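Local coordinates for condensin complex subunit 3 (Schizosaccharomyces pombe, PDB 5OQR), which serves as a regulatory HEAT-repeat subunit of condensin, the complex that converts interphase chromatin into condensed, mitotic-like chromosomes, at residues Q678-D681 with W682-N685. Residues are numbered along the deposited sequence; the frame is centred on the assembly and turned at random.
Sequences QMLD and WTDN
Gln678 and Trp682 are joined by a full helical turn, Trp682 N bonding to Gln678 O at 3.0 Å (N-H...O 163°). Beyond it the pattern shifts from four-residue to three-residue bonds: Thr683 N reaches Met679 O at a bent 135° and Leu680 O weakly, and Asp684 N meets Asp681 O at 3.1 Å from above the carbonyl plane. Trp682 folds its indole back along the helix, CG beside the backbone N (chi1 -67°), which sets one ring face over Gln678 O, 3.4 Å above the plane near the rim. The Met679 CG methylene lies 4.3 Å from Trp682 CZ3, an apolar contact that suits an unbranched, oily side chain, while Phe631 stacks on the indole. With an alanine in place of Trp682, Phe631 would probably lose its stacking partner and a gap open beside Met679. Thr683 fits the last turn because its hydroxyl can fold back onto the helix: OG1 sits 2.9 Å from both Met679 O and Leu680 O, and His707 also bonds to it. Asp684 suits the exit because OD1 accepts the backbone N-H of Glu686. This is the C-terminal end of helix 669-682, closed by a three-residue bond before the loop to helix 706-717 of the alpha-solenoid.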
ATOM      1  N   GLN A 678       9.709 -15.949   4.007  1.00 44.97           N
ATOM      2  CA  GLN A 678       9.202 -14.870   4.847  1.00 37.80           C
ATOM      3  C   GLN A 678       9.582 -15.094   6.304  1.00 40.48           C
ATOM      4  O   GLN A 678      10.180 -14.222   6.944  1.00 37.32           O
ATOM      5  CB  GLN A 678       7.685 -14.760   4.700  1.00 41.88           C
ATOM      6  CG  GLN A 678       7.227 -13.768   3.647  1.00 60.04           C
ATOM      7  CD  GLN A 678       7.100 -12.360   4.195  1.00 68.21           C
ATOM      8  OE1 GLN A 678       8.091 -11.737   4.577  1.00 62.49           O
ATOM      9  NE2 GLN A 678       5.872 -11.853   4.242  1.00 58.99           N
ATOM     10  N   MET A 679       9.241 -16.265   6.845  1.00 39.19           N
ATOM     11  CA  MET A 679       9.605 -16.574   8.223  1.00 36.83           C
ATOM     12  C   MET A 679      11.108 -16.480   8.439  1.00 35.85           C
ATOM     13  O   MET A 679      11.556 -16.107   9.528  1.00 40.08           O
ATOM     14  CB  MET A 679       9.118 -17.972   8.595  1.00 42.65           C
ATOM     15  CG  MET A 679       7.639 -18.231   8.385  1.00 29.97           C
ATOM     16  SD  MET A 679       7.130 -19.682   9.327  1.00 45.92           S
ATOM     17  CE  MET A 679       5.618 -20.143   8.503  1.00 49.84           C
ATOM     18  N   LEU A 680      11.905 -16.824   7.424  1.00 34.91           N
ATOM     19  CA  LEU A 680      13.355 -16.741   7.564  1.00 37.34           C
ATOM     20  C   LEU A 680      13.824 -15.294   7.620  1.00 34.85           C
ATOM     21  O   LEU A 680      14.753 -14.967   8.367  1.00 35.13           O
ATOM     22  CB  LEU A 680      14.036 -17.481   6.412  1.00 40.60           C
ATOM     23  CG  LEU A 680      14.051 -19.006   6.508  1.00 37.97           C
ATOM     24  CD1 LEU A 680      14.527 -19.609   5.203  1.00 38.80           C
ATOM     25  CD2 LEU A 680      14.933 -19.465   7.657  1.00 39.15           C
ATOM     26  N   ASP A 681      13.205 -14.416   6.832  1.00 39.98           N
ATOM     27  CA  ASP A 681      13.546 -13.001   6.905  1.00 44.60           C
ATOM     28  C   ASP A 681      13.199 -12.426   8.272  1.00 38.03           C
ATOM     29  O   ASP A 681      13.971 -11.645   8.840  1.00 38.76           O
ATOM     30  CB  ASP A 681      12.824 -12.234   5.800  1.00 48.08           C
ATOM     31  CG  ASP A 681      13.266 -12.659   4.417  1.00 57.12           C
ATOM     32  OD1 ASP A 681      12.998 -11.920   3.448  1.00 70.80           O
ATOM     33  OD2 ASP A 681      13.891 -13.733   4.302  1.00 50.18           O
ATOM     34  N   TRP A 682      12.044 -12.808   8.820  1.00 34.47           N
ATOM     35  CA  TRP A 682      11.653 -12.332  10.142  1.00 30.95           C
ATOM     36  C   TRP A 682      12.677 -12.702  11.203  1.00 33.05           C
ATOM     37  O   TRP A 682      12.864 -11.956  12.170  1.00 33.96           O
ATOM     38  CB  TRP A 682      10.289 -12.905  10.524  1.00 30.78           C
ATOM     39  CG  TRP A 682       9.153 -12.406   9.688  1.00 31.77           C
ATOM     40  CD1 TRP A 682       9.134 -11.292   8.909  1.00 33.31           C
ATOM     41  CD2 TRP A 682       7.864 -13.013   9.550  1.00 26.55           C
ATOM     42  NE1 TRP A 682       7.916 -11.164   8.294  1.00 32.72           N
ATOM     43  CE2 TRP A 682       7.117 -12.210   8.671  1.00 26.59           C
ATOM     44  CE3 TRP A 682       7.270 -14.159  10.085  1.00 30.92           C
ATOM     45  CZ2 TRP A 682       5.808 -12.516   8.315  1.00 33.18           C
ATOM     46  CZ3 TRP A 682       5.973 -14.459   9.732  1.00 28.68           C
ATOM     47  CH2 TRP A 682       5.255 -13.643   8.855  1.00 32.96           C
ATOM     48  N   THR A 683      13.338 -13.844  11.049  1.00 42.13           N
ATOM     49  CA  THR A 683      14.281 -14.336  12.041  1.00 31.97           C
ATOM     50  C   THR A 683      15.722 -13.944  11.738  1.00 30.33           C
ATOM     51  O   THR A 683      16.614 -14.277  12.521  1.00 31.90           O
ATOM     52  CB  THR A 683      14.160 -15.857  12.147  1.00 29.48           C
ATOM     53  OG1 THR A 683      14.171 -16.430  10.837  1.00 40.00           O
ATOM     54  CG2 THR A 683      12.867 -16.244  12.814  1.00 26.05           C
ATOM     55  N   ASP A 684      15.967 -13.231  10.643  1.00 36.17           N
ATOM     56  CA  ASP A 684      17.315 -12.831  10.262  1.00 40.77           C
ATOM     57  C   ASP A 684      17.781 -11.678  11.144  1.00 43.18           C
ATOM     58  O   ASP A 684      17.148 -10.618  11.177  1.00 45.20           O
ATOM     59  CB  ASP A 684      17.341 -12.432   8.789  1.00 45.33           C
ATOM     60  CG  ASP A 684      18.739 -12.152   8.277  1.00 54.47           C
ATOM     61  OD1 ASP A 684      19.641 -11.870   9.094  1.00 58.18           O
ATOM     62  OD2 ASP A 684      18.935 -12.207   7.047  1.00 59.27           O
ATOM     63  N   ASN A 685      18.896 -11.882  11.849  1.00 52.54           N
ATOM     64  CA  ASN A 685      19.404 -10.854  12.752  1.00 50.67           C
ATOM     65  C   ASN A 685      19.808  -9.592  12.001  1.00 53.44           C
ATOM     66  O   ASN A 685      19.760  -8.494  12.564  1.00 50.31           O
ATOM     67  CB  ASN A 685      20.593 -11.396  13.545  1.00 53.42           C
ATOM     68  CG  ASN A 685      21.161 -10.377  14.511  1.00 60.25           C
ATOM     69  OD1 ASN A 685      22.204  -9.777  14.256  1.00 59.23           O
ATOM     70  ND2 ASN A 685      20.470 -10.171  15.626  1.00 57.83           N
TER